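Local coordinates for protein terminase large subunit (Thermus phage G20c, PDB 5M1P) that drives ATP-powered packaging of viral DNA into empty capsids and cuts the genome at the start and end of packaging through its nuclease domain, at residues V28-I39 and F52-A63. Numbering follows the deposited sequence.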
ATOM      1  N   VAL A  28      -3.349  10.717  -9.338  1.00 10.28           N
ATOM      2  CA  VAL A  28      -3.832  11.923  -8.676  1.00 10.42           C
ATOM      3  C   VAL A  28      -3.026  13.117  -9.163  1.00 10.79           C
ATOM      4  O   VAL A  28      -3.577  14.173  -9.504  1.00 11.29           O
ATOM      5  CB  VAL A  28      -3.729  11.808  -7.141  1.00 10.56           C
ATOM      6  CG1 VAL A  28      -4.124  13.115  -6.477  1.00 10.85           C
ATOM      7  CG2 VAL A  28      -4.645  10.696  -6.645  1.00 10.64           C
ATOM      8  N   GLU A  29      -1.712  12.973  -9.160  1.00 11.12           N
ATOM      9  CA  GLU A  29      -0.866  14.029  -9.672  1.00 12.24           C
ATOM     10  C   GLU A  29       0.431  13.485 -10.203  1.00 11.47           C
ATOM     11  O   GLU A  29       0.967  12.474  -9.722  1.00 11.30           O
ATOM     12  CB  GLU A  29      -0.631  15.095  -8.620  1.00 14.16           C
ATOM     13  CG  GLU A  29       0.094  14.646  -7.378  1.00 15.70           C
ATOM     14  CD  GLU A  29       0.102  15.730  -6.322  1.00 17.88           C
ATOM     15  OE1 GLU A  29       1.133  16.414  -6.185  1.00 20.67           O
ATOM     16  OE2 GLU A  29      -0.941  15.920  -5.658  1.00 20.19           O
ATOM     17  N   ASP A  30       0.932  14.175 -11.218  1.00 10.85           N
ATOM     18  CA  ASP A  30       2.172  13.773 -11.852  1.00 11.02           C
ATOM     19  C   ASP A  30       3.337  14.190 -10.965  1.00 10.57           C
ATOM     20  O   ASP A  30       3.180  14.964 -10.017  1.00 10.50           O
ATOM     21  CB  ASP A  30       2.260  14.348 -13.269  1.00 11.61           C
ATOM     22  CG  ASP A  30       1.326  13.641 -14.253  1.00 12.34           C
ATOM     23  OD1 ASP A  30       1.134  12.410 -14.154  1.00 13.80           O
ATOM     24  OD2 ASP A  30       0.809  14.309 -15.161  1.00 12.47           O
ATOM     25  N   TYR A  31       4.499  13.615 -11.252  1.00 10.25           N
ATOM     26  CA  TYR A  31       5.723  13.858 -10.506  1.00 10.59           C
ATOM     27  C   TYR A  31       6.043  15.357 -10.361  1.00 10.97           C
ATOM     28  O   TYR A  31       6.037  16.099 -11.347  1.00 11.15           O
ATOM     29  CB  TYR A  31       6.863  13.169 -11.247  1.00 10.43           C
ATOM     30  CG  TYR A  31       8.243  13.390 -10.676  1.00 10.22           C
ATOM     31  CD1 TYR A  31       8.505  13.197  -9.309  1.00 10.19           C
ATOM     32  CD2 TYR A  31       9.310  13.735 -11.506  1.00 10.54           C
ATOM     33  CE1 TYR A  31       9.769  13.360  -8.782  1.00 10.47           C
ATOM     34  CE2 TYR A  31      10.584  13.895 -10.993  1.00 10.65           C
ATOM     35  CZ  TYR A  31      10.815  13.728  -9.632  1.00 10.58           C
ATOM     36  OH  TYR A  31      12.084  13.900  -9.113  1.00 11.52           O
ATOM     37  N   ARG A  32       6.351  15.768  -9.129  1.00 11.83           N
ATOM     38  CA  ARG A  32       6.888  17.097  -8.801  1.00 13.63           C
ATOM     39  C   ARG A  32       8.341  16.892  -8.368  1.00 13.55           C
ATOM     40  O   ARG A  32       8.578  16.282  -7.335  1.00 12.82           O
ATOM     41  CB  ARG A  32       6.136  17.687  -7.605  1.00 15.65           C
ATOM     42  CG  ARG A  32       4.663  18.000  -7.778  1.00 17.01           C
ATOM     43  CD  ARG A  32       4.141  18.566  -6.463  1.00 18.49           C
ATOM     44  NE  ARG A  32       4.921  19.719  -5.985  1.00 19.57           N
ATOM     45  CZ  ARG A  32       4.568  21.005  -6.085  1.00 20.76           C
ATOM     46  NH1 ARG A  32       3.421  21.374  -6.653  1.00 21.79           N
ATOM     47  NH2 ARG A  32       5.379  21.941  -5.601  1.00 21.63           N
ATOM     48  N   PRO A  33       9.327  17.416  -9.121  1.00 14.21           N
ATOM     49  CA  PRO A  33      10.731  17.102  -8.776  1.00 14.10           C
ATOM     50  C   PRO A  33      11.311  17.746  -7.515  1.00 13.92           C
ATOM     51  O   PRO A  33      12.386  17.341  -7.062  1.00 14.23           O
ATOM     52  CB  PRO A  33      11.508  17.576 -10.007  1.00 14.50           C
ATOM     53  CG  PRO A  33      10.671  18.677 -10.543  1.00 14.64           C
ATOM     54  CD  PRO A  33       9.238  18.281 -10.308  1.00 14.58           C
ATOM     55  N   ASP A  34      10.617  18.737  -6.964  1.00 13.88           N
ATOM     56  CA  ASP A  34      10.970  19.303  -5.663  1.00 14.02           C
ATOM     57  C   ASP A  34      10.561  18.430  -4.457  1.00 13.50           C
ATOM     58  O   ASP A  34      10.940  18.738  -3.323  1.00 14.54           O
ATOM     59  CB  ASP A  34      10.388  20.720  -5.510  1.00 14.30           C
ATOM     60  CG  ASP A  34       8.870  20.773  -5.686  1.00 14.98           C
ATOM     61  OD1 ASP A  34       8.266  19.831  -6.254  1.00 15.08           O
ATOM     62  OD2 ASP A  34       8.277  21.787  -5.277  1.00 15.54           O
ATOM     63  N   HIS A  35       9.781  17.370  -4.689  1.00 13.42           N
ATOM     64  CA  HIS A  35       9.342  16.474  -3.632  1.00 13.30           C
ATOM     65  C   HIS A  35      10.002  15.108  -3.733  1.00 13.06           C
ATOM     66  O   HIS A  35      10.485  14.704  -4.795  1.00 13.91           O
ATOM     67  CB  HIS A  35       7.827  16.328  -3.670  1.00 13.40           C
ATOM     68  CG  HIS A  35       7.098  17.580  -3.290  1.00 13.40           C
ATOM     69  ND1 HIS A  35       5.726  17.658  -3.267  1.00 13.35           N
ATOM     70  CD2 HIS A  35       7.550  18.798  -2.899  1.00 13.38           C
ATOM     71  CE1 HIS A  35       5.358  18.867  -2.884  1.00 13.58           C
ATOM     72  NE2 HIS A  35       6.447  19.581  -2.664  1.00 14.02           N
ATOM     73  N   ILE A  36      10.010  14.405  -2.607  1.00 12.89           N
ATOM     74  CA  ILE A  36      10.598  13.073  -2.484  1.00 13.08           C
ATOM     75  C   ILE A  36       9.431  12.099  -2.303  1.00 11.61           C
ATOM     76  O   ILE A  36       8.476  12.390  -1.582  1.00 12.25           O
ATOM     77  CB  ILE A  36      11.574  13.024  -1.283  1.00 14.45           C
ATOM     78  CG1 ILE A  36      12.788  13.932  -1.534  1.00 15.63           C
ATOM     79  CG2 ILE A  36      12.028  11.602  -0.973  1.00 15.11           C
ATOM     80  CD1 ILE A  36      13.815  13.377  -2.500  1.00 16.59           C
ATOM     81  N   TYR A  37       9.522  10.944  -2.960  1.00 10.47           N
ATOM     82  CA  TYR A  37       8.443   9.959  -2.966  1.00  9.54           C
ATOM     83  C   TYR A  37       8.939   8.602  -2.513  1.00  9.32           C
ATOM     84  O   TYR A  37      10.131   8.285  -2.611  1.00  9.50           O
ATOM     85  CB  TYR A  37       7.915   9.802  -4.387  1.00  9.55           C
ATOM     86  CG  TYR A  37       7.278  11.035  -4.966  1.00  9.39           C
ATOM     87  CD1 TYR A  37       8.046  12.080  -5.487  1.00  9.60           C
ATOM     88  CD2 TYR A  37       5.901  11.159  -5.007  1.00  9.38           C
ATOM     89  CE1 TYR A  37       7.449  13.205  -6.027  1.00  9.59           C
ATOM     90  CE2 TYR A  37       5.298  12.285  -5.552  1.00  9.41           C
ATOM     91  CZ  TYR A  37       6.082  13.305  -6.063  1.00  9.66           C
ATOM     92  OH  TYR A  37       5.495  14.421  -6.626  1.00 10.87           O
ATOM     93  N   CYS A  38       8.004   7.789  -2.035  1.00  9.17           N
ATOM     94  CA  CYS A  38       8.264   6.375  -1.829  1.00  9.08           C
ATOM     95  C   CYS A  38       7.053   5.632  -2.354  1.00  8.67           C
ATOM     96  O   CYS A  38       6.026   6.256  -2.654  1.00  9.00           O
ATOM     97  CB  CYS A  38       8.540   6.061  -0.362  1.00  9.34           C
ATOM     98  SG  CYS A  38       7.097   6.177   0.708  1.00 10.32           S
ATOM     99  N   ILE A  39       7.177   4.315  -2.471  1.00  8.62           N
ATOM    100  CA  ILE A  39       6.122   3.478  -3.018  1.00  8.70           C
ATOM    101  C   ILE A  39       5.908   2.279  -2.115  1.00  8.42           C
ATOM    102  O   ILE A  39       6.805   1.451  -1.981  1.00  8.88           O
ATOM    103  CB  ILE A  39       6.479   2.967  -4.434  1.00  8.85           C
ATOM    104  CG1 ILE A  39       6.890   4.142  -5.341  1.00  8.99           C
ATOM    105  CG2 ILE A  39       5.325   2.159  -5.018  1.00  8.92           C
ATOM    106  CD1 ILE A  39       7.313   3.749  -6.735  1.00  9.06           C
ATOM    107  N   PHE A  52       0.605  -0.928  -5.647  1.00  7.94           N
ATOM    108  CA  PHE A  52       1.757  -0.050  -5.496  1.00  8.43           C
ATOM    109  C   PHE A  52       1.229   1.355  -5.253  1.00  8.10           C
ATOM    110  O   PHE A  52       0.531   1.894  -6.102  1.00  8.26           O
ATOM    111  CB  PHE A  52       2.643  -0.067  -6.756  1.00  9.04           C
ATOM    112  CG  PHE A  52       3.031  -1.445  -7.237  1.00  9.79           C
ATOM    113  CD1 PHE A  52       3.282  -2.479  -6.346  1.00 10.41           C
ATOM    114  CD2 PHE A  52       3.166  -1.697  -8.598  1.00 10.31           C
ATOM    115  CE1 PHE A  52       3.639  -3.740  -6.788  1.00 11.00           C
ATOM    116  CE2 PHE A  52       3.536  -2.957  -9.043  1.00 11.36           C
ATOM    117  CZ  PHE A  52       3.762  -3.978  -8.143  1.00 11.35           C
ATOM    118  N   SER A  53       1.557   1.924  -4.095  1.00  8.33           N
ATOM    119  CA  SER A  53       1.031   3.219  -3.675  1.00  8.52           C
ATOM    120  C   SER A  53       2.164   4.234  -3.614  1.00  8.17           C
ATOM    121  O   SER A  53       3.023   4.144  -2.745  1.00  7.79           O
ATOM    122  CB  SER A  53       0.360   3.100  -2.314  1.00  9.01           C
ATOM    123  OG  SER A  53      -0.760   2.237  -2.380  1.00 10.00           O
ATOM    124  N   VAL A  54       2.133   5.212  -4.509  1.00  7.93           N
ATOM    125  CA  VAL A  54       3.141   6.258  -4.574  1.00  8.28           C
ATOM    126  C   VAL A  54       2.737   7.396  -3.642  1.00  8.22           C
ATOM    127  O   VAL A  54       1.713   8.051  -3.872  1.00  8.19           O
ATOM    128  CB  VAL A  54       3.300   6.793  -6.011  1.00  8.52           C
ATOM    129  CG1 VAL A  54       4.441   7.793  -6.064  1.00  8.59           C
ATOM    130  CG2 VAL A  54       3.555   5.672  -7.011  1.00  8.54           C
ATOM    131  N   LEU A  55       3.549   7.624  -2.609  1.00  8.04           N
ATOM    132  CA  LEU A  55       3.324   8.641  -1.586  1.00  8.33           C
ATOM    133  C   LEU A  55       4.312   9.781  -1.722  1.00  8.33           C
ATOM    134  O   LEU A  55       5.512   9.572  -1.746  1.00  8.54           O
ATOM    135  CB  LEU A  55       3.464   8.015  -0.206  1.00  8.62           C
ATOM    136  CG  LEU A  55       3.327   8.937   1.001  1.00  8.77           C
ATOM    137  CD1 LEU A  55       1.988   9.658   0.998  1.00  8.98           C
ATOM    138  CD2 LEU A  55       3.486   8.126   2.269  1.00  8.96           C
ATOM    139  N   ASP A  56       3.782  10.986  -1.834  1.00  8.57           N
ATOM    140  CA  ASP A  56       4.588  12.198  -1.782  1.00  9.01           C
ATOM    141  C   ASP A  56       4.910  12.454  -0.304  1.00  9.22           C
ATOM    142  O   ASP A  56       4.014  12.782   0.497  1.00  9.68           O
ATOM    143  CB  ASP A  56       3.779  13.347  -2.385  1.00  9.17           C
ATOM    144  CG  ASP A  56       4.523  14.665  -2.415  1.00 10.00           C
ATOM    145  OD1 ASP A  56       5.346  14.941  -1.513  1.00 10.88           O
ATOM    146  OD2 ASP A  56       4.222  15.468  -3.322  1.00 10.99           O
ATOM    147  N   LEU A  57       6.174  12.269   0.069  1.00  9.94           N
ATOM    148  CA  LEU A  57       6.579  12.388   1.468  1.00 10.74           C
ATOM    149  C   LEU A  57       6.664  13.839   1.956  1.00 11.59           C
ATOM    150  O   LEU A  57       6.762  14.073   3.161  1.00 12.69           O
ATOM    151  CB  LEU A  57       7.904  11.661   1.700  1.00 11.14           C
ATOM    152  CG  LEU A  57       7.854  10.137   1.589  1.00 11.58           C
ATOM    153  CD1 LEU A  57       9.255   9.553   1.547  1.00 11.80           C
ATOM    154  CD2 LEU A  57       7.065   9.519   2.720  1.00 11.73           C
ATOM    155  N   ASP A  58       6.629  14.797   1.033  1.00 12.03           N
ATOM    156  CA  ASP A  58       6.565  16.208   1.394  1.00 13.03           C
ATOM    157  C   ASP A  58       5.141  16.654   1.744  1.00 13.45           C
ATOM    158  O   ASP A  58       4.972  17.546   2.560  1.00 14.70           O
ATOM    159  CB  ASP A  58       7.129  17.080   0.263  1.00 14.15           C
ATOM    160  CG  ASP A  58       8.605  16.804  -0.026  1.00 15.49           C
ATOM    161  OD1 ASP A  58       9.383  17.777  -0.088  1.00 17.95           O
ATOM    162  OD2 ASP A  58       9.000  15.627  -0.195  1.00 17.28           O
ATOM    163  N   THR A  59       4.125  16.060   1.124  1.00 12.93           N
ATOM    164  CA  THR A  59       2.728  16.469   1.358  1.00 12.01           C
ATOM    165  C   THR A  59       1.881  15.442   2.109  1.00 11.56           C
ATOM    166  O   THR A  59       0.815  15.787   2.619  1.00 11.71           O
ATOM    167  CB  THR A  59       2.013  16.760   0.038  1.00 11.95           C
ATOM    168  OG1 THR A  59       1.848  15.537  -0.691  1.00 11.82           O
ATOM    169  CG2 THR A  59       2.781  17.795  -0.788  1.00 12.08           C
ATOM    170  N   GLY A  60       2.328  14.184   2.150  1.00 11.12           N
ATOM    171  CA  GLY A  60       1.542  13.119   2.770  1.00 11.49           C
ATOM    172  C   GLY A  60       0.389  12.636   1.909  1.00 11.19           C
ATOM    173  O   GLY A  60      -0.493  11.942   2.417  1.00 12.28           O
ATOM    174  N   ALA A  61       0.386  12.976   0.616  1.00 10.56           N
ATOM    175  CA  ALA A  61      -0.673  12.573  -0.302  1.00 10.56           C
ATOM    176  C   ALA A  61      -0.217  11.491  -1.264  1.00  9.94           C
ATOM    177  O   ALA A  61       0.896  11.527  -1.780  1.00  9.77           O
ATOM    178  CB  ALA A  61      -1.187  13.774  -1.076  1.00 10.76           C
ATOM    179  N   ILE A  62      -1.095  10.525  -1.505  1.00  9.74           N
ATOM    180  CA  ILE A  62      -0.882   9.545  -2.547  1.00  9.82           C
ATOM    181  C   ILE A  62      -0.984  10.253  -3.897  1.00  9.69           C
ATOM    182  O   ILE A  62      -1.978  10.938  -4.190  1.00 11.14           O
ATOM    183  CB  ILE A  62      -1.906   8.391  -2.458  1.00  9.95           C
ATOM    184  CG1 ILE A  62      -1.732   7.606  -1.151  1.00 10.17           C
ATOM    185  CG2 ILE A  62      -1.832   7.489  -3.682  1.00 10.32           C
ATOM    186  CD1 ILE A  62      -0.381   6.942  -0.986  1.00 10.00           C
ATOM    187  N   ALA A  63       0.071  10.125  -4.694  1.00  9.28           N
ATOM    188  CA  ALA A  63       0.140  10.719  -6.032  1.00  9.22           C
ATOM    189  C   ALA A  63      -0.362   9.766  -7.103  1.00  8.98           C
ATOM    190  O   ALA A  63      -0.863  10.198  -8.142  1.00  9.08           O
ATOM    191  CB  ALA A  63       1.570  11.130  -6.343  1.00  9.46           C
TER
HETATM  192  O   HOH W   1       2.973  14.599  -5.575  1.00 18.59           O
HETATM  193  O   HOH W   2      -1.654  13.832  -4.547  1.00 20.92           O
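Strands 37-39 and 52-56 run antiparallel, their axes 4.6 Å apart at 162°. Cys38 and Leu55 form the hydrogen-bonded pair, Leu55 N reaching Cys38 O at 2.8 Å, and Leu57 N extends the pairing to Ile36 O. At the far end, Ala63 O accepts from both Val28 N and Glu29 N, tying the incoming loop to strand 61-69. The strands belong to the hairpin 37-42/49-56 in the central mixed sheet of the RNase H-like nuclease fold; Asp42, a calcium ligand, lies farther along its first strand. Ile39 CG1 lies 4.0 Å from Val54 CG2; Ile39 packs against helix 73-86 and Val54 against Tyr87, branched apolar chains suiting this buried face. Asp56, a short acid, serves turn and imidazole at once: OD1 accepts from Asp58 N, an Asx turn, and from Thr59 N, the wider Asx motif. With CG anti to the backbone N (chi1 -179°), its carboxylate swings toward 28-39, where the syn lone pair of OD2 takes His35 ND1 at 2.7 Å, in the imidazole plane. His35 also offers a flat face: Asp58 CB makes a CH-pi contact 3.6 Å from its centroid, while Asp58 OD2 receives Ile36 N at 2.9 Å. A water joins Asp56 OD2, Tyr37 OH and Glu29 OE1, probably easing repulsion between the acids.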